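Local coordinates for extracellular invertase (Aspergillus kawachii, PDB 5XHA), which probably hydrolyses sucrose and related beta-fructofuranosides, releasing fructose, as a secreted fungal invertase of glycoside hydrolase family 32, at residues 134-139 / 167-172; 204-209 / 245-250; 334-339 / 419-424. All blocks are in the same frame, centred on the assembly; numbering follows the deposited sequence.

Contact 1: 134-139 / 167-172; sequences ETQSLA and TAFRDP. With FRU (beta-D-fructofuranose), chain B; FRU (beta-D-fructofuranose), chain C.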
loop_
_atom_site.group_PDB
_atom_site.type_symbol
_atom_site.label_atom_id
_atom_site.label_comp_id
_atom_site.label_asym_id
_atom_site.label_seq_id
_atom_site.Cartn_x
_atom_site.Cartn_y
_atom_site.Cartn_z
ATOM N N GLU A 134 -7.633 -1.060 -4.110
ATOM C CA GLU A 134 -8.085 -1.990 -3.078
ATOM C C GLU A 134 -6.910 -2.669 -2.345
ATOM O O GLU A 134 -6.039 -3.301 -2.957
ATOM C CB GLU A 134 -9.013 -3.033 -3.688
ATOM C CG GLU A 134 -10.255 -2.440 -4.329
ATOM C CD GLU A 134 -10.982 -3.430 -5.208
ATOM O OE1 GLU A 134 -10.304 -4.050 -6.074
ATOM O OE2 GLU A 134 -12.219 -3.575 -5.039
ATOM N N THR A 135 -6.868 -2.501 -1.030
ATOM C CA THR A 135 -5.920 -3.226 -0.176
ATOM C C THR A 135 -6.723 -3.918 0.902
ATOM O O THR A 135 -7.923 -3.686 1.016
ATOM C CB THR A 135 -4.910 -2.291 0.489
ATOM O OG1 THR A 135 -5.611 -1.318 1.276
ATOM C CG2 THR A 135 -4.051 -1.586 -0.558
ATOM N N GLN A 136 -6.084 -4.786 1.681
ATOM C CA GLN A 136 -6.788 -5.472 2.744
ATOM C C GLN A 136 -6.116 -5.090 4.057
ATOM O O GLN A 136 -4.905 -5.262 4.206
ATOM C CB GLN A 136 -6.772 -7.002 2.538
ATOM C CG GLN A 136 -6.815 -7.451 1.075
ATOM C CD GLN A 136 -8.027 -6.940 0.342
ATOM O OE1 GLN A 136 -9.108 -6.774 0.931
ATOM N NE2 GLN A 136 -7.865 -6.685 -0.957
ATOM N N SER A 137 -6.917 -4.589 4.999
ATOM C CA SER A 137 -6.446 -4.033 6.257
ATOM C C SER A 137 -7.106 -4.733 7.449
ATOM O O SER A 137 -8.148 -5.394 7.304
ATOM C CB SER A 137 -6.749 -2.529 6.288
ATOM O OG SER A 137 -5.954 -1.819 5.343
ATOM N N LEU A 138 -6.501 -4.574 8.631
ATOM C CA LEU A 138 -7.036 -5.149 9.869
ATOM C C LEU A 138 -7.629 -4.109 10.814
ATOM O O LEU A 138 -7.103 -3.001 10.970
ATOM C CB LEU A 138 -5.951 -5.898 10.643
ATOM C CG LEU A 138 -5.352 -7.156 10.009
ATOM C CD1 LEU A 138 -4.156 -7.636 10.835
ATOM C CD2 LEU A 138 -6.412 -8.233 9.877
ATOM N N ALA A 139 -8.726 -4.498 11.446
ATOM C CA ALA A 139 -9.265 -3.785 12.575
ATOM C C ALA A 139 -9.660 -4.794 13.665
ATOM O O ALA A 139 -9.926 -5.967 13.380
ATOM C CB ALA A 139 -10.451 -2.927 12.157
ATOM N N THR A 167 -9.113 -7.313 -12.343
ATOM C CA THR A 167 -10.393 -6.642 -12.568
ATOM C C THR A 167 -10.956 -6.076 -11.267
ATOM O O THR A 167 -11.706 -5.108 -11.283
ATOM C CB THR A 167 -11.445 -7.633 -13.085
ATOM O OG1 THR A 167 -11.352 -8.850 -12.344
ATOM C CG2 THR A 167 -11.243 -7.915 -14.559
ATOM N N ALA A 168 -10.590 -6.736 -10.169
ATOM C CA ALA A 168 -11.082 -6.479 -8.830
ATOM C C ALA A 168 -10.234 -7.287 -7.863
ATOM O O ALA A 168 -9.640 -8.299 -8.249
ATOM C CB ALA A 168 -12.534 -6.927 -8.726
ATOM N N PHE A 169 -10.196 -6.853 -6.609
ATOM C CA PHE A 169 -9.363 -7.474 -5.569
ATOM C C PHE A 169 -9.911 -7.107 -4.186
ATOM O O PHE A 169 -9.366 -6.259 -3.490
ATOM C CB PHE A 169 -7.915 -7.020 -5.742
ATOM C CG PHE A 169 -6.922 -7.736 -4.855
ATOM C CD1 PHE A 169 -6.608 -9.054 -5.075
ATOM C CD2 PHE A 169 -6.253 -7.053 -3.847
ATOM C CE1 PHE A 169 -5.692 -9.713 -4.271
ATOM C CE2 PHE A 169 -5.324 -7.697 -3.040
ATOM C CZ PHE A 169 -5.046 -9.035 -3.252
ATOM N N ARG A 170 -11.007 -7.760 -3.801
ATOM C CA ARG A 170 -11.750 -7.387 -2.604
ATOM C C ARG A 170 -12.530 -8.517 -1.950
ATOM O O ARG A 170 -12.611 -9.629 -2.487
ATOM C CB ARG A 170 -12.725 -6.257 -2.933
ATOM C CG ARG A 170 -13.668 -6.529 -4.084
ATOM C CD ARG A 170 -14.696 -5.394 -4.255
ATOM N NE ARG A 170 -15.516 -5.582 -5.454
ATOM C CZ ARG A 170 -15.198 -5.185 -6.688
ATOM N NH1 ARG A 170 -14.074 -4.518 -6.920
ATOM N NH2 ARG A 170 -16.028 -5.460 -7.714
ATOM N N ASP A 171 -13.121 -8.191 -0.796
ATOM C CA ASP A 171 -14.062 -9.070 -0.063
ATOM C C ASP A 171 -13.365 -10.279 0.542
ATOM O O ASP A 171 -13.815 -11.423 0.361
ATOM C CB ASP A 171 -15.231 -9.530 -0.942
ATOM C CG ASP A 171 -15.895 -8.389 -1.693
ATOM O OD1 ASP A 171 -15.809 -7.225 -1.228
ATOM O OD2 ASP A 171 -16.492 -8.672 -2.756
ATOM N N PRO A 172 -12.290 -10.024 1.297
ATOM C CA PRO A 172 -11.513 -11.094 1.928
ATOM C C PRO A 172 -12.393 -11.916 2.848
ATOM O O PRO A 172 -13.123 -11.359 3.693
ATOM C CB PRO A 172 -10.435 -10.338 2.718
ATOM C CG PRO A 172 -10.996 -8.954 2.918
ATOM C CD PRO A 172 -11.803 -8.682 1.689
HETATM C C1 FRU B . -20.915 -6.453 -4.280
HETATM C C2 FRU B . -19.831 -5.405 -3.892
HETATM C C3 FRU B . -18.671 -6.072 -3.131
HETATM C C4 FRU B . -18.085 -4.882 -2.369
HETATM C C5 FRU B . -19.313 -4.047 -2.031
HETATM C C6 FRU B . -19.083 -2.541 -2.157
HETATM O O1 FRU B . -22.236 -5.881 -4.365
HETATM O O3 FRU B . -17.743 -6.761 -3.979
HETATM O O4 FRU B . -17.387 -5.242 -1.178
HETATM O O5 FRU B . -20.357 -4.465 -2.929
HETATM O O6 FRU B . -20.327 -1.820 -2.066
HETATM C C1 FRU C . -20.240 -4.202 -6.025
HETATM C C2 FRU C . -19.745 -3.008 -6.871
HETATM C C3 FRU C . -19.143 -3.368 -8.248
HETATM C C4 FRU C . -18.209 -2.196 -8.524
HETATM C C5 FRU C . -17.943 -1.562 -7.148
HETATM C C6 FRU C . -18.402 -0.107 -7.059
HETATM O O1 FRU C . -19.302 -4.666 -5.034
HETATM O O2 FRU C . -20.860 -2.125 -7.083
HETATM O O3 FRU C . -20.069 -3.538 -9.351
HETATM O O4 FRU C . -17.028 -2.638 -9.191
HETATM O O5 FRU C . -18.699 -2.299 -6.182
HETATM O O6 FRU C . -17.281 0.681 -6.706
#
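The guanidinium of Arg170 receives Glu134 at one edge, near its plane, and the fructose of chain B at another, while the fructose of chain C lies over one face. The carboxylate of Glu134 does not lie flush with it: the two planes are 52° apart, and a single nearly straight bond forms the salt bridge, Arg170 NH1 to Glu134 OE2 at 2.8 Å with an N-H...O angle of 166°, on the syn side of the oxygen. The Phe169 ring has the carbonyl O of Glu134 at its edge and is approached obliquely by Gln136 NE2, which comes to 3.3 Å from Phe169 CD2. The same NE2 donates to Phe169 O at 3.0 Å, from above the carbonyl plane. The other carboxylate oxygen, Glu134 OE1, accepts a bent hydrogen bond from the backbone N of Phe169 at 2.9 Å, from above the carboxylate plane, and also bonds Tyr129, which fixes the rotation of the carboxylate.

Strand 134-140 and strand 166-176 belong to consecutive four-stranded blades of the five-bladed propeller of family 32, so these side chains join one blade to the next. Residues 170-172 spell the Arg-Asp-Pro signature of the family. With CG between the backbone N and the carbonyl carbon (chi1 54°), Arg170 then runs out straight to NE, which bonds O3 of the chain B fructose at 2.9 Å; its NH2 forms a further salt bridge to Glu248. Asp171 reaches the same sugar with both oxygens, OD2 taking O3 at 2.6 Å and OD1 taking O4, consistent with the transition-state-stabilising aspartate of relatives. Gln136 OE1, hydrogen-bonded to Thr116, also rests 3.4 Å from Pro172 CD.

Contact 2: 204-209 / 245-250; sequences PAQFLY and FNFETG. With FRU (beta-D-fructofuranose), chain B; FRU (beta-D-fructofuranose), chain C; FRU (beta-D-fructofuranose), chain D.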
loop_
_atom_site.group_PDB
_atom_site.type_symbol
_atom_site.label_atom_id
_atom_site.label_comp_id
_atom_site.label_asym_id
_atom_site.label_seq_id
_atom_site.Cartn_x
_atom_site.Cartn_y
_atom_site.Cartn_z
ATOM N N PRO A 204 -12.568 -14.437 -14.357
ATOM C CA PRO A 204 -12.815 -14.345 -12.929
ATOM C C PRO A 204 -12.010 -15.337 -12.103
ATOM O O PRO A 204 -11.671 -16.426 -12.587
ATOM C CB PRO A 204 -14.306 -14.653 -12.817
ATOM C CG PRO A 204 -14.605 -15.511 -14.002
ATOM C CD PRO A 204 -13.773 -14.880 -15.086
ATOM N N ALA A 205 -11.732 -14.986 -10.850
ATOM C CA ALA A 205 -10.912 -15.851 -10.004
ATOM C C ALA A 205 -11.109 -15.605 -8.518
ATOM O O ALA A 205 -11.556 -14.537 -8.102
ATOM C CB ALA A 205 -9.437 -15.675 -10.365
ATOM N N GLN A 206 -10.783 -16.618 -7.727
ATOM C CA GLN A 206 -10.567 -16.461 -6.309
ATOM C C GLN A 206 -9.077 -16.609 -6.056
ATOM O O GLN A 206 -8.471 -17.616 -6.455
ATOM C CB GLN A 206 -11.321 -17.523 -5.523
ATOM C CG GLN A 206 -12.826 -17.334 -5.485
ATOM C CD GLN A 206 -13.518 -18.349 -4.594
ATOM O OE1 GLN A 206 -12.884 -19.245 -4.030
ATOM N NE2 GLN A 206 -14.828 -18.204 -4.450
ATOM N N PHE A 207 -8.493 -15.599 -5.405
ATOM C CA PHE A 207 -7.111 -15.618 -4.972
ATOM C C PHE A 207 -7.051 -16.181 -3.572
ATOM O O PHE A 207 -7.719 -15.665 -2.685
ATOM C CB PHE A 207 -6.535 -14.190 -4.995
ATOM C CG PHE A 207 -6.691 -13.516 -6.325
ATOM C CD1 PHE A 207 -5.826 -13.808 -7.364
ATOM C CD2 PHE A 207 -7.727 -12.636 -6.554
ATOM C CE1 PHE A 207 -5.980 -13.223 -8.604
ATOM C CE2 PHE A 207 -7.879 -12.036 -7.787
ATOM C CZ PHE A 207 -7.012 -12.329 -8.815
ATOM N N LEU A 208 -6.236 -17.218 -3.375
ATOM C CA LEU A 208 -6.160 -17.935 -2.098
ATOM C C LEU A 208 -4.884 -17.594 -1.350
ATOM O O LEU A 208 -3.799 -17.529 -1.951
ATOM C CB LEU A 208 -6.233 -19.448 -2.335
ATOM C CG LEU A 208 -6.155 -20.388 -1.129
ATOM C CD1 LEU A 208 -7.352 -20.204 -0.222
ATOM C CD2 LEU A 208 -6.046 -21.851 -1.590
ATOM N N TYR A 209 -5.028 -17.392 -0.040
ATOM C CA TYR A 209 -3.921 -17.075 0.859
ATOM C C TYR A 209 -4.008 -17.915 2.130
ATOM O O TYR A 209 -5.084 -18.369 2.513
ATOM C CB TYR A 209 -3.964 -15.586 1.275
ATOM C CG TYR A 209 -3.832 -14.608 0.141
ATOM C CD1 TYR A 209 -4.901 -14.365 -0.726
ATOM C CD2 TYR A 209 -2.646 -13.923 -0.076
ATOM C CE1 TYR A 209 -4.781 -13.476 -1.772
ATOM C CE2 TYR A 209 -2.522 -13.035 -1.120
ATOM C CZ TYR A 209 -3.592 -12.806 -1.958
ATOM O OH TYR A 209 -3.467 -11.919 -2.990
ATOM N N PHE A 245 -17.747 -11.919 -15.836
ATOM C CA PHE A 245 -16.560 -11.107 -16.013
ATOM C C PHE A 245 -15.799 -10.839 -14.725
ATOM O O PHE A 245 -14.677 -10.340 -14.766
ATOM C CB PHE A 245 -16.970 -9.804 -16.672
ATOM C CG PHE A 245 -17.479 -9.979 -18.075
ATOM C CD1 PHE A 245 -16.606 -9.927 -19.158
ATOM C CD2 PHE A 245 -18.820 -10.182 -18.320
ATOM C CE1 PHE A 245 -17.072 -10.069 -20.464
ATOM C CE2 PHE A 245 -19.291 -10.336 -19.619
ATOM C CZ PHE A 245 -18.419 -10.275 -20.692
ATOM N N ASN A 246 -16.389 -11.165 -13.575
ATOM C CA ASN A 246 -15.706 -10.914 -12.301
ATOM C C ASN A 246 -16.407 -11.654 -11.172
ATOM O O ASN A 246 -17.617 -11.755 -11.203
ATOM C CB ASN A 246 -15.684 -9.399 -12.017
ATOM C CG ASN A 246 -14.807 -9.038 -10.840
ATOM O OD1 ASN A 246 -13.603 -9.302 -10.848
ATOM N ND2 ASN A 246 -15.408 -8.425 -9.812
ATOM N N PHE A 247 -15.650 -12.175 -10.201
ATOM C CA PHE A 247 -16.228 -12.789 -9.007
ATOM C C PHE A 247 -16.209 -11.800 -7.842
ATOM O O PHE A 247 -15.222 -11.110 -7.624
ATOM C CB PHE A 247 -15.463 -14.045 -8.542
ATOM C CG PHE A 247 -15.624 -15.271 -9.422
ATOM C CD1 PHE A 247 -16.625 -15.374 -10.382
ATOM C CD2 PHE A 247 -14.764 -16.343 -9.253
ATOM C CE1 PHE A 247 -16.737 -16.505 -11.164
ATOM C CE2 PHE A 247 -14.883 -17.485 -10.034
ATOM C CZ PHE A 247 -15.870 -17.558 -10.987
ATOM N N GLU A 248 -17.305 -11.764 -7.091
ATOM C CA GLU A 248 -17.401 -10.982 -5.862
ATOM C C GLU A 248 -17.841 -11.882 -4.709
ATOM O O GLU A 248 -18.386 -12.971 -4.923
ATOM C CB GLU A 248 -18.402 -9.830 -6.041
ATOM C CG GLU A 248 -18.027 -8.887 -7.175
ATOM C CD GLU A 248 -18.892 -7.658 -7.222
ATOM O OE1 GLU A 248 -20.090 -7.784 -7.549
ATOM O OE2 GLU A 248 -18.355 -6.568 -6.931
ATOM N N THR A 249 -17.601 -11.399 -3.491
ATOM C CA THR A 249 -18.132 -11.973 -2.258
ATOM C C THR A 249 -17.973 -13.478 -2.094
ATOM O O THR A 249 -18.879 -14.160 -1.590
ATOM C CB THR A 249 -19.612 -11.558 -2.024
ATOM O OG1 THR A 249 -20.472 -12.138 -3.019
ATOM C CG2 THR A 249 -19.733 -10.050 -2.063
ATOM N N GLY A 250 -16.808 -13.995 -2.488
ATOM C CA GLY A 250 -16.531 -15.425 -2.383
ATOM C C GLY A 250 -16.549 -15.858 -0.926
ATOM O O GLY A 250 -15.849 -15.271 -0.108
HETATM C C1 FRU B . -20.915 -6.453 -4.280
HETATM C C2 FRU B . -19.831 -5.405 -3.892
HETATM C C3 FRU B . -18.671 -6.072 -3.131
HETATM C C4 FRU B . -18.085 -4.882 -2.369
HETATM C C5 FRU B . -19.313 -4.047 -2.031
HETATM C C6 FRU B . -19.083 -2.541 -2.157
HETATM O O1 FRU B . -22.236 -5.881 -4.365
HETATM O O3 FRU B . -17.743 -6.761 -3.979
HETATM O O4 FRU B . -17.387 -5.242 -1.178
HETATM O O5 FRU B . -20.357 -4.465 -2.929
HETATM O O6 FRU B . -20.327 -1.820 -2.066
HETATM C C1 FRU C . -20.240 -4.202 -6.025
HETATM C C2 FRU C . -19.745 -3.008 -6.871
HETATM C C3 FRU C . -19.143 -3.368 -8.248
HETATM C C4 FRU C . -18.209 -2.196 -8.524
HETATM C C5 FRU C . -17.943 -1.562 -7.148
HETATM C C6 FRU C . -18.402 -0.107 -7.059
HETATM O O1 FRU C . -19.302 -4.666 -5.034
HETATM O O2 FRU C . -20.860 -2.125 -7.083
HETATM O O3 FRU C . -20.069 -3.538 -9.351
HETATM O O4 FRU C . -17.028 -2.638 -9.191
HETATM O O5 FRU C . -18.699 -2.299 -6.182
HETATM O O6 FRU C . -17.281 0.681 -6.706
HETATM C C1 FRU D . -10.686 -7.306 -21.167
HETATM C C2 FRU D . -12.070 -7.839 -20.859
HETATM C C3 FRU D . -12.906 -6.694 -20.290
HETATM C C4 FRU D . -13.035 -7.037 -18.820
HETATM C C5 FRU D . -12.234 -8.318 -18.564
HETATM C C6 FRU D . -12.968 -9.373 -17.716
HETATM O O1 FRU D . -10.107 -6.725 -19.987
HETATM O O2 FRU D . -12.657 -8.421 -22.033
HETATM O O3 FRU D . -14.186 -6.546 -20.911
HETATM O O4 FRU D . -12.531 -5.930 -18.067
HETATM O O5 FRU D . -11.908 -8.848 -19.854
HETATM O O6 FRU D . -12.171 -10.560 -17.503
#
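Pro204 opens the contact by laying its CB on the ring of Phe247. The carbon stands 3.5 Å from the centroid of the Phe247 ring and only 14° off its normal, a CH-pi contact over the middle of the face, and Pro204 CG spreads on toward Phe247 CE1, 3.7 Å away. CB of Phe247 already points toward strand 203-211, and chi1 (-72°) sets CG beside the backbone N, with a face of the ring against Pro204. The aromatic ring of Trp226 also meets it, and Ile270 and Thr272 pack against it from strand 265-274.

At Ala205 the backbone does the touching, the side chain pointing away: Ala205 N comes obliquely to Phe247 CD2 at 3.7 Å. Gln206 follows with its backbone N at the edge of the same ring. Its side chain, extended beyond CG, carries the amide past the ring until NE2 lies 3.9 Å from Gly250 CA. That amide is buried but well satisfied, OE1 accepting from Trp225 NE1 and NE2 bonding Thr268 OG1, so its closeness to the glycine is plain packing on a group fixed by others.

Across from these residues the chain alternates. Phe247 faces strand 203-211, whereas Glu248 leaves the backbone on the side away from that strand, and its carboxylate reaches the sugars: OE2 is 2.8 Å from O1 of the chain C fructose and 3.0 Å from O3 of the chain B fructose. Glu248 OE1 is held by Tyr319. The packing of Phe247 against Pro204 and the backbone after it thus joins two successive propeller blades, and the place of Glu248 is consistent with the acid/base glutamate found in the active site of family 32 enzymes.

Contact 3: 334-339 / 419-424; sequences TKSGAP and ARETKA. With FRU (beta-D-fructofuranose), chain E.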
loop_
_atom_site.group_PDB
_atom_site.type_symbol
_atom_site.label_atom_id
_atom_site.label_comp_id
_atom_site.label_asym_id
_atom_site.label_seq_id
_atom_site.Cartn_x
_atom_site.Cartn_y
_atom_site.Cartn_z
ATOM N N THR A 334 -27.471 -23.602 21.047
ATOM C CA THR A 334 -27.675 -24.225 22.349
ATOM C C THR A 334 -29.166 -24.300 22.669
ATOM O O THR A 334 -29.649 -25.340 23.080
ATOM C CB THR A 334 -26.922 -23.461 23.455
ATOM O OG1 THR A 334 -25.520 -23.556 23.208
ATOM C CG2 THR A 334 -27.218 -24.049 24.829
ATOM N N LYS A 335 -29.897 -23.206 22.449
ATOM C CA LYS A 335 -31.347 -23.199 22.662
ATOM C C LYS A 335 -32.132 -24.116 21.723
ATOM O O LYS A 335 -33.134 -24.680 22.133
ATOM C CB LYS A 335 -31.912 -21.792 22.510
ATOM C CG LYS A 335 -31.433 -20.822 23.563
ATOM C CD LYS A 335 -31.783 -19.400 23.165
ATOM C CE LYS A 335 -31.023 -18.403 24.017
ATOM N NZ LYS A 335 -31.398 -17.017 23.663
ATOM N N SER A 336 -31.713 -24.244 20.467
ATOM C CA SER A 336 -32.519 -24.960 19.472
ATOM C C SER A 336 -32.047 -26.393 19.302
ATOM O O SER A 336 -32.667 -27.165 18.582
ATOM C CB SER A 336 -32.461 -24.237 18.114
ATOM O OG SER A 336 -31.162 -24.330 17.524
ATOM N N GLY A 337 -30.926 -26.736 19.931
ATOM C CA GLY A 337 -30.303 -28.047 19.746
ATOM C C GLY A 337 -29.655 -28.268 18.384
ATOM O O GLY A 337 -29.483 -29.418 17.966
ATOM N N ALA A 338 -29.273 -27.196 17.673
ATOM C CA ALA A 338 -28.724 -27.371 16.327
ATOM C C ALA A 338 -27.286 -27.874 16.367
ATOM O O ALA A 338 -26.542 -27.549 17.278
ATOM C CB ALA A 338 -28.797 -26.066 15.544
ATOM N N PRO A 339 -26.875 -28.647 15.361
ATOM C CA PRO A 339 -25.464 -28.954 15.217
ATOM C C PRO A 339 -24.733 -27.748 14.595
ATOM O O PRO A 339 -25.341 -26.689 14.424
ATOM C CB PRO A 339 -25.486 -30.130 14.248
ATOM C CG PRO A 339 -26.614 -29.781 13.335
ATOM C CD PRO A 339 -27.650 -29.138 14.209
ATOM N N ALA A 419 -33.410 -20.839 8.131
ATOM C CA ALA A 419 -32.798 -21.310 9.359
ATOM C C ALA A 419 -33.887 -21.681 10.369
ATOM O O ALA A 419 -34.930 -21.021 10.461
ATOM C CB ALA A 419 -31.811 -20.294 9.918
ATOM N N ARG A 420 -33.654 -22.761 11.107
ATOM C CA ARG A 420 -34.757 -23.427 11.831
ATOM C C ARG A 420 -35.483 -22.551 12.859
ATOM O O ARG A 420 -36.713 -22.598 12.954
ATOM C CB ARG A 420 -34.284 -24.720 12.470
ATOM C CG ARG A 420 -33.335 -24.526 13.641
ATOM C CD ARG A 420 -32.650 -25.841 13.946
ATOM N NE ARG A 420 -31.830 -26.268 12.820
ATOM C CZ ARG A 420 -31.166 -27.415 12.771
ATOM N NH1 ARG A 420 -31.222 -28.264 13.789
ATOM N NH2 ARG A 420 -30.437 -27.703 11.706
ATOM N N GLU A 421 -34.745 -21.734 13.598
ATOM C CA GLU A 421 -35.360 -20.869 14.599
ATOM C C GLU A 421 -36.175 -19.750 13.939
ATOM O O GLU A 421 -37.246 -19.362 14.437
ATOM C CB GLU A 421 -34.311 -20.261 15.521
ATOM C CG GLU A 421 -33.418 -21.276 16.232
ATOM C CD GLU A 421 -32.086 -21.549 15.527
ATOM O OE1 GLU A 421 -31.990 -21.471 14.271
ATOM O OE2 GLU A 421 -31.124 -21.886 16.241
ATOM N N THR A 422 -35.667 -19.216 12.830
ATOM C CA THR A 422 -36.392 -18.191 12.090
ATOM C C THR A 422 -37.690 -18.769 11.505
ATOM O O THR A 422 -38.745 -18.114 11.550
ATOM C CB THR A 422 -35.515 -17.539 10.998
ATOM O OG1 THR A 422 -34.557 -16.685 11.621
ATOM C CG2 THR A 422 -36.349 -16.700 10.010
ATOM N N LYS A 423 -37.615 -19.984 10.971
ATOM C CA LYS A 423 -38.796 -20.663 10.420
ATOM C C LYS A 423 -39.901 -20.839 11.468
ATOM O O LYS A 423 -41.059 -20.512 11.203
ATOM C CB LYS A 423 -38.419 -22.024 9.843
ATOM C CG LYS A 423 -39.585 -22.779 9.220
ATOM C CD LYS A 423 -40.034 -22.114 7.934
ATOM C CE LYS A 423 -41.378 -22.643 7.438
ATOM N NZ LYS A 423 -41.344 -24.110 7.194
ATOM N N ALA A 424 -39.530 -21.320 12.657
ATOM C CA ALA A 424 -40.493 -21.506 13.747
ATOM C C ALA A 424 -41.113 -20.171 14.128
ATOM O O ALA A 424 -42.311 -20.083 14.328
ATOM C CB ALA A 424 -39.829 -22.161 14.961
HETATM C C1 FRU E . -41.082 -26.910 4.486
HETATM C C2 FRU E . -39.567 -26.649 4.526
HETATM C C3 FRU E . -39.150 -25.243 5.001
HETATM C C4 FRU E . -37.979 -24.930 4.085
HETATM C C5 FRU E . -38.463 -25.543 2.776
HETATM C C6 FRU E . -37.323 -25.874 1.809
HETATM O O1 FRU E . -41.647 -27.135 5.785
HETATM O O2 FRU E . -38.874 -27.645 5.310
HETATM O O3 FRU E . -38.751 -25.176 6.382
HETATM O O4 FRU E . -37.628 -23.539 3.985
HETATM O O5 FRU E . -39.163 -26.734 3.156
HETATM O O6 FRU E . -37.715 -25.638 0.432
HETATM O O HOH W 1 -32.551 -28.590 16.283
#
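This is a partly solvent-exposed polar contact between two short helical elements: the end of helix 331-336, with the loop that follows it, and the first turn of helix 420-426. The former links strands 318-326 and 341-348 of the catalytic propeller; the latter stands at the passage into the C-terminal beta-sandwich of family 32 enzymes.

Ser336 and Glu421 meet directly. Ser336 OG lies 2.8 Å from Glu421 OE2 in a hydrogen bond that comes from well above the carboxylate plane (55° out of it), although Pro332 O, also beside the hydroxyl, competes for its proton. A bend at chi2 (95°) brings the carboxylate of Glu421 to this hydroxyl. Separately, Ser336 CB packs 3.6 Å from Glu421 CG. Arg341 forms a salt bridge with Glu421 OE1, giving the carboxylate a partner at each oxygen.

Arg420 works beside it. Ala338 CB lies over one face of the guanidinium, toward its rim and 3.7 Å from Arg420 NH1, while Pro339 CD approaches obliquely. A bend at chi3 (63°) takes the arginine end toward this loop. In the plane of the group, a water accepts from Arg420 NH1 at 2.8 Å and donates to Ser336 O at 2.7 Å, bridging the helix end to the arginine. Glu375 of strand 366-385 takes Arg420 NH2 in a salt bridge. Farther along the helix, Lys423 makes a weak hydrogen bond to the fructose of chain E, apart from the pair in the propeller pocket.

Between these two segments the join is largely polar, with Ala338 and Pro339 packing on the guanidinium. Acid and base of the same helical turn each have an oppositely charged partner on the propeller strands, a pairing that probably favours the ionised form of both.

The three contacts follow one another along the chain without interleaving. Contacts 1 and 2 are neighbours, their centres about 11 Å apart; strands 166-176 and 203-211 share one antiparallel sheet, and both contacts border the fructoses of chains B and C. They also touch directly, through the salt bridge between Arg170 and Glu248 and through a probable hydrogen bond between Thr167 OG1 and Asn246 OD1. Together they connect three successive blades around the pocket. Contact 3 lies about 33 Å from contact 1 and about 32 Å from contact 2, centre to centre, and ties the propeller to the helix leading into the C-terminal sandwich, away from that pocket.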